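WGR domain-containing protein (Bacteroides fragilis, PDB 2RA8) is of unknown function but joins a WGR domain to a leucine-rich-repeat domain, a scaffold that in many relatives serves to bind other macromolecules. Local coordinates at residues M271-D276 with L300-K305; V241-F246 with Q265-E270; K99-K104 with E136-F141. All blocks are in the same frame, centred on the assembly; numbering follows the deposited sequence.

Contact 1 (M271-D276 with L300-K305); sequences MFLESD and LDHVDK
Lys305 and His302 both meet Leu273, the lysine at its backbone oxygen and the histidine at its methyl groups. The polar part is a single hydrogen bond: Lys305 NZ donates to Leu273 O, 3.0 Å away. The ammonium sits above the carbonyl plane, 50° out of it, with a C=O...N angle of 130°, so the bond does not follow a lone pair. Lys305 gets there with an extended chain, CG anti to its own carbonyl carbon (chi1 -66°) and every later torsion near 180°; its CD passes 3.4 Å from Leu273 O on the way. Leu273 O lies in the last turn of its helix, where carbonyl oxygens run short of amide partners; the positive end of the lysine probably also suits the negative end of the helix dipole.

The apolar part rests on the buried Leu273. Its CD1 meets His302 CD2 at 3.9 Å, approaching the imidazole at a slant, while CD2 of the same leucine lies 4.2 Å from His302 CB. Lys305 adds its CB, 4.4 Å from Leu273 CD2.

The contact joins the end of helix 265-274 to the short, weakly bonded helix 303-306. On the 271-276 side Phe272 packs edge-to-face on Phe246 and touches Ile286, and beyond the other segment Leu300 rests on helix 321-330.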
HETATM    1  N   MSE A 271      28.365   6.900 -11.709  1.00 32.08           N
HETATM    2  CA  MSE A 271      28.766   7.941 -10.766  1.00 32.44           C
HETATM    3  C   MSE A 271      29.331   7.349  -9.512  1.00 36.38           C
HETATM    4  O   MSE A 271      30.369   7.795  -9.015  1.00 36.55           O
HETATM    5  CB  MSE A 271      27.576   8.820 -10.408  1.00 28.68           C
HETATM    6  CG  MSE A 271      27.016   9.560 -11.593  1.00 30.56           C
HETATM    7 SE   MSE A 271      25.645  10.816 -11.094  1.00 48.53          SE
HETATM    8  CE  MSE A 271      25.107  11.342 -12.860  1.00 29.64           C
ATOM      9  N   PHE A 272      28.645   6.338  -8.984  1.00 24.80           N
ATOM     10  CA  PHE A 272      29.108   5.672  -7.779  1.00 27.49           C
ATOM     11  C   PHE A 272      30.482   5.090  -7.990  1.00 32.03           C
ATOM     12  O   PHE A 272      31.422   5.407  -7.259  1.00 32.93           O
ATOM     13  CB  PHE A 272      28.139   4.545  -7.372  1.00 33.15           C
ATOM     14  CG  PHE A 272      26.989   5.004  -6.514  1.00 34.29           C
ATOM     15  CD1 PHE A 272      27.178   5.294  -5.167  1.00 35.97           C
ATOM     16  CD2 PHE A 272      25.719   5.160  -7.055  1.00 19.17           C
ATOM     17  CE1 PHE A 272      26.117   5.730  -4.378  1.00 15.60           C
ATOM     18  CE2 PHE A 272      24.660   5.597  -6.268  1.00 16.21           C
ATOM     19  CZ  PHE A 272      24.864   5.880  -4.932  1.00 26.09           C
ATOM     20  N   LEU A 273      30.612   4.248  -9.013  1.00 34.99           N
ATOM     21  CA  LEU A 273      31.875   3.570  -9.295  1.00 32.83           C
ATOM     22  C   LEU A 273      33.069   4.453  -9.506  1.00 35.72           C
ATOM     23  O   LEU A 273      34.175   4.089  -9.120  1.00 28.18           O
ATOM     24  CB  LEU A 273      31.716   2.631 -10.499  1.00 30.26           C
ATOM     25  CG  LEU A 273      30.690   1.497 -10.326  1.00 25.51           C
ATOM     26  CD1 LEU A 273      30.550   0.718 -11.615  1.00 22.55           C
ATOM     27  CD2 LEU A 273      31.122   0.576  -9.204  1.00 21.18           C
ATOM     28  N   GLU A 274      32.864   5.626 -10.096  1.00 33.13           N
ATOM     29  CA  GLU A 274      33.970   6.540 -10.363  1.00 33.42           C
ATOM     30  C   GLU A 274      34.225   7.552  -9.278  1.00 38.43           C
ATOM     31  O   GLU A 274      35.172   8.334  -9.373  1.00 39.39           O
ATOM     32  CB  GLU A 274      33.714   7.295 -11.660  1.00 34.50           C
ATOM     33  CG  GLU A 274      32.438   8.113 -11.628  1.00 36.05           C
ATOM     34  CD  GLU A 274      32.130   8.779 -12.954  1.00 46.96           C
ATOM     35  OE1 GLU A 274      32.371   8.153 -14.009  1.00 51.83           O
ATOM     36  OE2 GLU A 274      31.628   9.921 -12.938  1.00 33.02           O
ATOM     37  N   SER A 275      33.398   7.543  -8.236  1.00 31.49           N
ATOM     38  CA  SER A 275      33.520   8.510  -7.148  1.00 31.93           C
ATOM     39  C   SER A 275      34.497   8.163  -6.046  1.00 27.07           C
ATOM     40  O   SER A 275      34.794   6.990  -5.795  1.00 29.05           O
ATOM     41  CB  SER A 275      32.139   8.751  -6.528  1.00 30.53           C
ATOM     42  OG  SER A 275      32.204   9.682  -5.461  1.00 48.23           O
ATOM     43  N   ASP A 276      34.998   9.192  -5.368  1.00 28.82           N
ATOM     44  CA  ASP A 276      35.928   8.977  -4.275  1.00 33.73           C
ATOM     45  C   ASP A 276      35.166   8.787  -2.986  1.00 29.23           C
ATOM     46  O   ASP A 276      35.749   8.466  -1.956  1.00 38.67           O
ATOM     47  CB  ASP A 276      36.902  10.160  -4.158  1.00 32.65           C
ATOM     48  CG  ASP A 276      36.239  11.425  -3.646  1.00 41.28           C
ATOM     49  OD1 ASP A 276      34.993  11.514  -3.669  1.00 39.15           O
ATOM     50  OD2 ASP A 276      36.977  12.340  -3.227  1.00 40.59           O
ATOM     51  N   LEU A 300      28.955  -5.853 -11.522  1.00 34.28           N
ATOM     52  CA  LEU A 300      29.625  -7.146 -11.636  1.00 31.79           C
ATOM     53  C   LEU A 300      31.018  -7.050 -12.221  1.00 37.59           C
ATOM     54  O   LEU A 300      31.879  -7.863 -11.890  1.00 35.94           O
ATOM     55  CB  LEU A 300      28.788  -8.115 -12.480  1.00 27.44           C
ATOM     56  CG  LEU A 300      27.465  -8.569 -11.871  1.00 28.44           C
ATOM     57  CD1 LEU A 300      26.698  -9.420 -12.870  1.00 26.84           C
ATOM     58  CD2 LEU A 300      27.734  -9.344 -10.596  1.00 24.25           C
ATOM     59  N   ASP A 301      31.244  -6.067 -13.095  1.00 41.34           N
ATOM     60  CA  ASP A 301      32.558  -5.865 -13.710  1.00 40.56           C
ATOM     61  C   ASP A 301      33.484  -5.127 -12.774  1.00 41.43           C
ATOM     62  O   ASP A 301      34.654  -4.905 -13.090  1.00 43.51           O
ATOM     63  CB  ASP A 301      32.454  -5.037 -15.006  1.00 46.01           C
ATOM     64  CG  ASP A 301      31.760  -5.781 -16.143  1.00 47.85           C
ATOM     65  OD1 ASP A 301      31.837  -7.025 -16.195  1.00 38.41           O
ATOM     66  OD2 ASP A 301      31.155  -5.111 -17.005  1.00 43.21           O
ATOM     67  N   HIS A 302      32.965  -4.734 -11.615  1.00 41.77           N
ATOM     68  CA  HIS A 302      33.753  -3.987 -10.639  1.00 38.91           C
ATOM     69  C   HIS A 302      33.428  -4.370  -9.221  1.00 37.78           C
ATOM     70  O   HIS A 302      33.218  -3.498  -8.377  1.00 44.86           O
ATOM     71  CB  HIS A 302      33.499  -2.491 -10.806  1.00 34.35           C
ATOM     72  CG  HIS A 302      33.988  -1.935 -12.103  1.00 36.40           C
ATOM     73  ND1 HIS A 302      35.330  -1.816 -12.401  1.00 37.56           N
ATOM     74  CD2 HIS A 302      33.319  -1.462 -13.181  1.00 51.23           C
ATOM     75  CE1 HIS A 302      35.465  -1.293 -13.606  1.00 43.11           C
ATOM     76  NE2 HIS A 302      34.259  -1.069 -14.101  1.00 44.65           N
ATOM     77  N   VAL A 303      33.380  -5.669  -8.944  1.00 30.78           N
ATOM     78  CA  VAL A 303      33.077  -6.141  -7.596  1.00 36.69           C
ATOM     79  C   VAL A 303      34.088  -5.600  -6.612  1.00 42.58           C
ATOM     80  O   VAL A 303      33.772  -5.360  -5.448  1.00 46.00           O
ATOM     81  CB  VAL A 303      33.096  -7.680  -7.528  1.00 34.83           C
ATOM     82  CG1 VAL A 303      32.612  -8.147  -6.168  1.00 38.28           C
ATOM     83  CG2 VAL A 303      32.225  -8.259  -8.637  1.00 32.73           C
ATOM     84  N   ASP A 304      35.313  -5.394  -7.083  1.00 50.40           N
ATOM     85  CA  ASP A 304      36.391  -4.882  -6.242  1.00 51.11           C
ATOM     86  C   ASP A 304      36.055  -3.570  -5.569  1.00 47.61           C
ATOM     87  O   ASP A 304      36.384  -3.361  -4.402  1.00 52.57           O
ATOM     88  CB  ASP A 304      37.676  -4.719  -7.072  1.00 47.09           C
ATOM     89  CG  ASP A 304      37.520  -3.719  -8.210  1.00 65.08           C
ATOM     90  OD1 ASP A 304      36.490  -3.772  -8.921  1.00 60.51           O
ATOM     91  OD2 ASP A 304      38.435  -2.887  -8.404  1.00 63.83           O
ATOM     92  N   LYS A 305      35.391  -2.680  -6.299  1.00 42.45           N
ATOM     93  CA  LYS A 305      35.024  -1.374  -5.759  1.00 41.58           C
ATOM     94  C   LYS A 305      33.835  -1.361  -4.837  1.00 35.68           C
ATOM     95  O   LYS A 305      33.670  -0.418  -4.063  1.00 40.39           O
ATOM     96  CB  LYS A 305      34.731  -0.388  -6.890  1.00 40.14           C
ATOM     97  CG  LYS A 305      35.920  -0.023  -7.742  1.00 41.87           C
ATOM     98  CD  LYS A 305      35.518   0.996  -8.783  1.00 40.33           C
ATOM     99  CE  LYS A 305      36.707   1.451  -9.604  1.00 43.85           C
ATOM    100  NZ  LYS A 305      36.309   2.498 -10.587  1.00 31.12           N
TER

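Contact 2 (V241-F246 with Q265-E270); sequences VFRPLF and QNVVVE
The outer, non-sheet side of the leucine-rich-repeat domain is built here by a loop with a 3-10 turn at 243-245, which packs against helix 265-274. Arg243 reaches from the loop to Glu270 on the helix in a salt bridge, NH2 to OE2 at 2.9 Å. The carboxylate oxygen comes in at the guanidinium edge, near its plane, and the planes of the two flat groups are 59° apart. A bend at chi3 (130°) swings the arginine's end to the helix, and Glu270 meets it with CG anti to the backbone N (chi1 -174°). Arg243 NH1 also passes 4.2 Å from Val267 CG1, the two side chains crossing at about a right angle.

In the parallel leucine-rich-repeat sheet, strand 256-260 lies between the two segments in the chain, and its Ile259 touches both Phe246 and Val268. Those two residues form the buried layer beneath the salt bridge: the rim atom CZ of Phe246 faces Val268 CG1 at 4.4 Å, the methyl lying near the ring plane. Phe246 also packs on Leu257 of the same strand, while Arg243 NH2 has a second, long and weak ion pair with Glu274 OE2.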
ATOM      1  N   VAL A 241      24.351  17.201 -12.873  1.00 27.62           N
ATOM      2  CA  VAL A 241      24.170  18.079 -11.728  1.00 38.98           C
ATOM      3  C   VAL A 241      24.430  17.353 -10.426  1.00 36.25           C
ATOM      4  O   VAL A 241      24.938  17.936  -9.463  1.00 35.68           O
ATOM      5  CB  VAL A 241      22.733  18.656 -11.726  1.00 40.02           C
ATOM      6  CG1 VAL A 241      21.728  17.533 -11.564  1.00 36.85           C
ATOM      7  CG2 VAL A 241      22.580  19.685 -10.627  1.00 48.22           C
ATOM      8  N   PHE A 242      24.101  16.067 -10.396  1.00 28.03           N
ATOM      9  CA  PHE A 242      24.278  15.259  -9.197  1.00 16.33           C
ATOM     10  C   PHE A 242      25.722  14.864  -8.927  1.00 21.49           C
ATOM     11  O   PHE A 242      26.119  14.659  -7.777  1.00 20.44           O
ATOM     12  CB  PHE A 242      23.422  13.993  -9.302  1.00 19.13           C
ATOM     13  CG  PHE A 242      21.951  14.264  -9.454  1.00 14.08           C
ATOM     14  CD1 PHE A 242      21.228  14.864  -8.427  1.00 17.82           C
ATOM     15  CD2 PHE A 242      21.286  13.911 -10.617  1.00 23.14           C
ATOM     16  CE1 PHE A 242      19.862  15.104  -8.566  1.00 23.50           C
ATOM     17  CE2 PHE A 242      19.930  14.146 -10.759  1.00 14.06           C
ATOM     18  CZ  PHE A 242      19.217  14.744  -9.730  1.00 24.59           C
ATOM     19  N   ARG A 243      26.524  14.794  -9.984  1.00 20.66           N
ATOM     20  CA  ARG A 243      27.906  14.370  -9.856  1.00 14.47           C
ATOM     21  C   ARG A 243      28.716  14.987  -8.732  1.00 21.48           C
ATOM     22  O   ARG A 243      29.389  14.270  -7.998  1.00 30.88           O
ATOM     23  CB  ARG A 243      28.635  14.546 -11.206  1.00 25.06           C
ATOM     24  CG  ARG A 243      28.150  13.582 -12.303  1.00 33.37           C
ATOM     25  CD  ARG A 243      28.997  13.675 -13.585  1.00 22.59           C
ATOM     26  NE  ARG A 243      29.441  12.353 -14.036  1.00 38.42           N
ATOM     27  CZ  ARG A 243      28.755  11.559 -14.853  1.00 38.92           C
ATOM     28  NH1 ARG A 243      27.581  11.944 -15.332  1.00 44.16           N
ATOM     29  NH2 ARG A 243      29.240  10.370 -15.186  1.00 48.69           N
ATOM     30  N   PRO A 244      28.676  16.317  -8.567  1.00 24.56           N
ATOM     31  CA  PRO A 244      29.464  16.911  -7.475  1.00 29.74           C
ATOM     32  C   PRO A 244      29.114  16.420  -6.079  1.00 29.62           C
ATOM     33  O   PRO A 244      29.904  16.588  -5.144  1.00 28.32           O
ATOM     34  CB  PRO A 244      29.213  18.406  -7.643  1.00 31.62           C
ATOM     35  CG  PRO A 244      29.040  18.547  -9.128  1.00 35.72           C
ATOM     36  CD  PRO A 244      28.147  17.364  -9.457  1.00 28.74           C
ATOM     37  N   LEU A 245      27.935  15.810  -5.931  1.00 26.27           N
ATOM     38  CA  LEU A 245      27.485  15.274  -4.640  1.00 22.55           C
ATOM     39  C   LEU A 245      28.303  14.079  -4.218  1.00 27.47           C
ATOM     40  O   LEU A 245      28.438  13.790  -3.030  1.00 24.89           O
ATOM     41  CB  LEU A 245      26.015  14.844  -4.715  1.00 15.70           C
ATOM     42  CG  LEU A 245      24.964  15.934  -4.899  1.00 18.75           C
ATOM     43  CD1 LEU A 245      23.652  15.310  -5.359  1.00 14.63           C
ATOM     44  CD2 LEU A 245      24.771  16.675  -3.588  1.00 26.65           C
ATOM     45  N   PHE A 246      28.843  13.370  -5.202  1.00 27.67           N
ATOM     46  CA  PHE A 246      29.647  12.183  -4.948  1.00 24.40           C
ATOM     47  C   PHE A 246      31.066  12.579  -4.561  1.00 27.08           C
ATOM     48  O   PHE A 246      32.026  12.259  -5.261  1.00 34.64           O
ATOM     49  CB  PHE A 246      29.669  11.299  -6.205  1.00 16.47           C
ATOM     50  CG  PHE A 246      28.328  10.677  -6.548  1.00 15.55           C
ATOM     51  CD1 PHE A 246      28.125   9.308  -6.384  1.00 27.83           C
ATOM     52  CD2 PHE A 246      27.294  11.451  -7.058  1.00 25.45           C
ATOM     53  CE1 PHE A 246      26.901   8.716  -6.730  1.00 17.11           C
ATOM     54  CE2 PHE A 246      26.071  10.867  -7.407  1.00 17.82           C
ATOM     55  CZ  PHE A 246      25.881   9.502  -7.243  1.00 18.20           C
ATOM     56  N   GLN A 265      18.871   5.638 -14.753  1.00 29.04           N
ATOM     57  CA  GLN A 265      19.378   5.039 -13.524  1.00 25.93           C
ATOM     58  C   GLN A 265      20.735   4.383 -13.686  1.00 28.90           C
ATOM     59  O   GLN A 265      21.531   4.357 -12.737  1.00 29.50           O
ATOM     60  CB  GLN A 265      18.374   4.009 -12.978  1.00 29.89           C
ATOM     61  CG  GLN A 265      18.663   3.558 -11.544  1.00 24.80           C
ATOM     62  CD  GLN A 265      18.560   4.705 -10.543  1.00 22.73           C
ATOM     63  OE1 GLN A 265      19.500   4.977  -9.789  1.00 26.12           O
ATOM     64  NE2 GLN A 265      17.415   5.384 -10.537  1.00 13.08           N
ATOM     65  N   ASN A 266      21.021   3.863 -14.880  1.00 22.65           N
ATOM     66  CA  ASN A 266      22.299   3.197 -15.110  1.00 21.51           C
ATOM     67  C   ASN A 266      23.452   4.152 -14.961  1.00 22.19           C
ATOM     68  O   ASN A 266      24.541   3.762 -14.531  1.00 26.04           O
ATOM     69  CB  ASN A 266      22.364   2.568 -16.517  1.00 31.85           C
ATOM     70  CG  ASN A 266      21.263   1.544 -16.769  1.00 28.41           C
ATOM     71  OD1 ASN A 266      20.824   0.824 -15.860  1.00 27.46           O
ATOM     72  ND2 ASN A 266      20.825   1.459 -18.019  1.00 31.41           N
ATOM     73  N   VAL A 267      23.222   5.415 -15.312  1.00 22.51           N
ATOM     74  CA  VAL A 267      24.273   6.422 -15.225  1.00 29.34           C
ATOM     75  C   VAL A 267      24.703   6.604 -13.793  1.00 24.33           C
ATOM     76  O   VAL A 267      25.895   6.805 -13.508  1.00 24.10           O
ATOM     77  CB  VAL A 267      23.795   7.784 -15.765  1.00 26.53           C
ATOM     78  CG1 VAL A 267      24.991   8.700 -15.969  1.00 38.89           C
ATOM     79  CG2 VAL A 267      23.035   7.600 -17.069  1.00 35.58           C
ATOM     80  N   VAL A 268      23.732   6.530 -12.882  1.00 28.37           N
ATOM     81  CA  VAL A 268      23.993   6.690 -11.451  1.00 22.32           C
ATOM     82  C   VAL A 268      24.975   5.650 -10.978  1.00 24.42           C
ATOM     83  O   VAL A 268      25.819   5.916 -10.112  1.00 26.08           O
ATOM     84  CB  VAL A 268      22.661   6.616 -10.631  1.00 23.29           C
ATOM     85  CG1 VAL A 268      22.930   6.766  -9.138  1.00 21.26           C
ATOM     86  CG2 VAL A 268      21.705   7.712 -11.102  1.00 17.20           C
ATOM     87  N   VAL A 269      24.894   4.457 -11.555  1.00 28.40           N
ATOM     88  CA  VAL A 269      25.813   3.394 -11.188  1.00 26.09           C
ATOM     89  C   VAL A 269      27.221   3.835 -11.518  1.00 24.02           C
ATOM     90  O   VAL A 269      28.151   3.619 -10.743  1.00 36.01           O
ATOM     91  CB  VAL A 269      25.494   2.089 -11.950  1.00 25.63           C
ATOM     92  CG1 VAL A 269      26.491   0.997 -11.567  1.00 25.54           C
ATOM     93  CG2 VAL A 269      24.072   1.649 -11.653  1.00 26.21           C
ATOM     94  N   GLU A 270      27.381   4.466 -12.677  1.00 30.97           N
ATOM     95  CA  GLU A 270      28.688   4.944 -13.107  1.00 29.72           C
ATOM     96  C   GLU A 270      29.225   5.975 -12.126  1.00 27.70           C
ATOM     97  O   GLU A 270      30.396   5.940 -11.744  1.00 25.83           O
ATOM     98  CB  GLU A 270      28.590   5.572 -14.505  1.00 36.00           C
ATOM     99  CG  GLU A 270      29.934   5.963 -15.095  1.00 49.84           C
ATOM    100  CD  GLU A 270      29.807   6.882 -16.300  1.00 56.98           C
ATOM    101  OE1 GLU A 270      29.108   6.501 -17.262  1.00 66.48           O
ATOM    102  OE2 GLU A 270      30.410   7.983 -16.279  1.00 47.51           O
TER

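Contact 3 (K99-K104 with E136-F141); sequences KILKDK and EKFAHF
Ile100 opens the contact on the buried side of helix 96-102, directing its CG2 methyl at the rim of the Phe138 ring. The distance from Ile100 CG2 to Phe138 CE2 is 3.7 Å and to Phe138 CZ 3.8 Å, with the methyl near the ring plane, an edge approach. CG2 is aimed at the ring because it is the branch anti to the backbone N of Ile100.

Leu101, next in line, works on two partners at once. Its CD2 lies 3.9 Å from Phe138 CE1, again at the ring edge, so the two helix residues grip adjoining parts of one rim. The same methyl, Leu101 CD2, lies 3.9 Å from CD of Lys137, whose chain runs across the leucine at about a right angle. Lys137 is extended beyond CG (chi2 -167°), which carries NZ past the leucine side chain to Leu101 O for a weak hydrogen bond of 3.2 Å. The lysine thus lays its CD against the leucine methyl and places its charge at the carbonyl in the last turn of the helix, probably a favourable electrostatic position.

Helices 96-102 and 135-138 meet on the outer side of the parallel sheet, near the edge formed by strand 80-83. Ile100 also rests on Ile112 and Ile114 of strand 111-114, and Phe141, the last residue of the type I turn from Phe138, packs on Ile112.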
ATOM      1  N   LYS A  99      -4.160  23.852  14.683  1.00 33.53           N
ATOM      2  CA  LYS A  99      -4.254  22.494  15.225  1.00 33.85           C
ATOM      3  C   LYS A  99      -2.935  22.102  15.833  1.00 36.36           C
ATOM      4  O   LYS A  99      -2.888  21.456  16.877  1.00 34.54           O
ATOM      5  CB  LYS A  99      -4.602  21.467  14.135  1.00 34.17           C
ATOM      6  CG  LYS A  99      -6.085  21.348  13.827  1.00 39.80           C
ATOM      7  CD  LYS A  99      -6.521  19.881  13.703  1.00 35.53           C
ATOM      8  CE  LYS A  99      -5.962  19.206  12.462  1.00 35.98           C
ATOM      9  NZ  LYS A  99      -6.443  17.795  12.349  1.00 26.50           N
ATOM     10  N   ILE A 100      -1.850  22.494  15.175  1.00 40.26           N
ATOM     11  CA  ILE A 100      -0.511  22.178  15.656  1.00 34.56           C
ATOM     12  C   ILE A 100      -0.169  23.010  16.870  1.00 40.10           C
ATOM     13  O   ILE A 100       0.161  22.467  17.925  1.00 40.69           O
ATOM     14  CB  ILE A 100       0.541  22.427  14.555  1.00 36.74           C
ATOM     15  CG1 ILE A 100       0.155  21.653  13.291  1.00 28.62           C
ATOM     16  CG2 ILE A 100       1.922  22.004  15.045  1.00 32.88           C
ATOM     17  CD1 ILE A 100       0.992  21.985  12.080  1.00 26.75           C
ATOM     18  N   LEU A 101      -0.253  24.332  16.729  1.00 38.95           N
ATOM     19  CA  LEU A 101       0.055  25.251  17.827  1.00 41.78           C
ATOM     20  C   LEU A 101      -0.789  25.002  19.063  1.00 38.12           C
ATOM     21  O   LEU A 101      -0.396  25.372  20.170  1.00 31.97           O
ATOM     22  CB  LEU A 101      -0.132  26.705  17.374  1.00 37.26           C
ATOM     23  CG  LEU A 101       0.841  27.293  16.337  1.00 41.41           C
ATOM     24  CD1 LEU A 101       0.317  28.637  15.865  1.00 44.08           C
ATOM     25  CD2 LEU A 101       2.246  27.448  16.934  1.00 32.12           C
ATOM     26  N   LYS A 102      -1.949  24.372  18.880  1.00 33.23           N
ATOM     27  CA  LYS A 102      -2.853  24.065  19.989  1.00 41.01           C
ATOM     28  C   LYS A 102      -2.499  22.824  20.784  1.00 45.55           C
ATOM     29  O   LYS A 102      -2.564  22.829  22.014  1.00 44.95           O
ATOM     30  CB  LYS A 102      -4.298  23.916  19.473  1.00 44.53           C
ATOM     31  CG  LYS A 102      -5.267  23.282  20.480  1.00 49.85           C
ATOM     32  CD  LYS A 102      -5.338  21.760  20.335  1.00 71.58           C
ATOM     33  CE  LYS A 102      -5.674  21.065  21.658  1.00 67.14           C
ATOM     34  NZ  LYS A 102      -6.980  21.468  22.254  1.00 76.03           N
ATOM     35  N   ASP A 103      -2.137  21.752  20.085  1.00 45.74           N
ATOM     36  CA  ASP A 103      -1.805  20.478  20.721  1.00 42.05           C
ATOM     37  C   ASP A 103      -0.906  20.592  21.928  1.00 40.76           C
ATOM     38  O   ASP A 103       0.210  21.120  21.842  1.00 31.75           O
ATOM     39  CB  ASP A 103      -1.155  19.543  19.710  1.00 44.38           C
ATOM     40  CG  ASP A 103      -1.290  18.084  20.099  1.00 40.88           C
ATOM     41  OD1 ASP A 103      -1.590  17.806  21.283  1.00 46.74           O
ATOM     42  OD2 ASP A 103      -1.090  17.217  19.221  1.00 38.00           O
ATOM     43  N   LYS A 104      -1.390  20.079  23.060  1.00 43.95           N
ATOM     44  CA  LYS A 104      -0.646  20.109  24.316  1.00 42.90           C
ATOM     45  C   LYS A 104       0.427  19.050  24.419  1.00 42.53           C
ATOM     46  O   LYS A 104       1.199  19.045  25.377  1.00 39.95           O
ATOM     47  CB  LYS A 104      -1.598  19.960  25.508  1.00 44.19           C
ATOM     48  CG  LYS A 104      -2.703  21.001  25.554  1.00 46.28           C
ATOM     49  CD  LYS A 104      -3.506  20.913  26.848  1.00 50.72           C
ATOM     50  CE  LYS A 104      -4.210  19.572  26.993  1.00 57.00           C
ATOM     51  NZ  LYS A 104      -4.945  19.478  28.287  1.00 57.98           N
ATOM     52  N   GLU A 136      10.083  29.075  19.176  1.00 38.81           N
ATOM     53  CA  GLU A 136      10.210  28.489  20.511  1.00 39.01           C
ATOM     54  C   GLU A 136       9.458  27.186  20.690  1.00 30.98           C
ATOM     55  O   GLU A 136       9.918  26.305  21.409  1.00 40.23           O
ATOM     56  CB  GLU A 136       9.766  29.486  21.605  1.00 33.78           C
ATOM     57  CG  GLU A 136       8.259  29.638  21.767  1.00 50.05           C
ATOM     58  CD  GLU A 136       7.622  30.464  20.665  1.00 64.62           C
ATOM     59  OE1 GLU A 136       6.375  30.456  20.566  1.00 68.93           O
ATOM     60  OE2 GLU A 136       8.367  31.128  19.908  1.00 61.84           O
ATOM     61  N   LYS A 137       8.305  27.047  20.042  1.00 28.79           N
ATOM     62  CA  LYS A 137       7.516  25.820  20.167  1.00 23.95           C
ATOM     63  C   LYS A 137       8.000  24.668  19.318  1.00 19.64           C
ATOM     64  O   LYS A 137       7.613  23.525  19.555  1.00 22.84           O
ATOM     65  CB  LYS A 137       6.054  26.065  19.802  1.00 20.21           C
ATOM     66  CG  LYS A 137       5.289  26.958  20.751  1.00 30.74           C
ATOM     67  CD  LYS A 137       3.789  26.869  20.468  1.00 25.75           C
ATOM     68  CE  LYS A 137       3.004  27.782  21.403  1.00 48.32           C
ATOM     69  NZ  LYS A 137       1.539  27.732  21.142  1.00 63.72           N
ATOM     70  N   PHE A 138       8.839  24.952  18.325  1.00 22.13           N
ATOM     71  CA  PHE A 138       9.341  23.907  17.433  1.00 24.21           C
ATOM     72  C   PHE A 138      10.839  23.762  17.514  1.00 29.31           C
ATOM     73  O   PHE A 138      11.436  22.923  16.833  1.00 26.10           O
ATOM     74  CB  PHE A 138       8.955  24.208  15.970  1.00 28.90           C
ATOM     75  CG  PHE A 138       7.471  24.329  15.733  1.00 27.44           C
ATOM     76  CD1 PHE A 138       6.807  25.531  15.968  1.00 21.75           C
ATOM     77  CD2 PHE A 138       6.740  23.238  15.280  1.00 17.81           C
ATOM     78  CE1 PHE A 138       5.433  25.638  15.753  1.00 22.47           C
ATOM     79  CE2 PHE A 138       5.365  23.336  15.061  1.00 21.91           C
ATOM     80  CZ  PHE A 138       4.713  24.540  15.300  1.00 20.96           C
ATOM     81  N   ALA A 139      11.465  24.576  18.354  1.00 25.55           N
ATOM     82  CA  ALA A 139      12.911  24.531  18.495  1.00 33.82           C
ATOM     83  C   ALA A 139      13.419  23.192  18.966  1.00 26.05           C
ATOM     84  O   ALA A 139      14.595  22.871  18.766  1.00 29.24           O
ATOM     85  CB  ALA A 139      13.370  25.631  19.454  1.00 36.07           C
ATOM     86  N   HIS A 140      12.546  22.393  19.576  1.00 22.48           N
ATOM     87  CA  HIS A 140      12.947  21.089  20.103  1.00 25.68           C
ATOM     88  C   HIS A 140      12.927  19.890  19.164  1.00 21.95           C
ATOM     89  O   HIS A 140      13.558  18.870  19.442  1.00 29.95           O
ATOM     90  CB  HIS A 140      12.102  20.739  21.345  1.00 22.20           C
ATOM     91  CG  HIS A 140      10.685  20.353  21.041  1.00 25.58           C
ATOM     92  ND1 HIS A 140       9.699  21.277  20.764  1.00 20.97           N
ATOM     93  CD2 HIS A 140      10.085  19.138  20.997  1.00 21.60           C
ATOM     94  CE1 HIS A 140       8.551  20.647  20.568  1.00 21.89           C
ATOM     95  NE2 HIS A 140       8.758  19.348  20.704  1.00 22.05           N
ATOM     96  N   PHE A 141      12.211  19.991  18.053  1.00 25.89           N
ATOM     97  CA  PHE A 141      12.109  18.864  17.132  1.00 16.06           C
ATOM     98  C   PHE A 141      13.405  18.336  16.535  1.00 16.49           C
ATOM     99  O   PHE A 141      14.312  19.095  16.178  1.00 24.93           O
ATOM    100  CB  PHE A 141      11.115  19.207  16.024  1.00 23.42           C
ATOM    101  CG  PHE A 141       9.694  19.142  16.469  1.00 18.69           C
ATOM    102  CD1 PHE A 141       9.061  17.918  16.625  1.00 25.47           C
ATOM    103  CD2 PHE A 141       8.988  20.300  16.758  1.00 19.72           C
ATOM    104  CE1 PHE A 141       7.750  17.849  17.057  1.00 18.69           C
ATOM    105  CE2 PHE A 141       7.669  20.234  17.194  1.00 22.95           C
ATOM    106  CZ  PHE A 141       7.055  19.010  17.343  1.00 28.49           C
TER

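Contacts 1 and 2 share helix 265-274 and touch: Ser275 OG and Phe246 O are 2.6 Å apart, a probable hydrogen bond. Contact 3 stands on the other side of the chain's centre, about 45 Å from contact 1 and about 39 Å from contact 2, between centres. Each sets buried residues (Leu273; Phe246 and Val268; Ile100 and Phe138) against partly exposed charged ones (Lys305; Arg243 and Glu270; Lys137). Contacts 1 and 3 both bond a lysine to a leucine carbonyl in a helix's last turn, weakly in contact 3, which adds a buried phenylalanine rim; contact 1 has a histidine met obliquely by a leucine methyl. Contact 2 instead sets a charged pair over apolar packing.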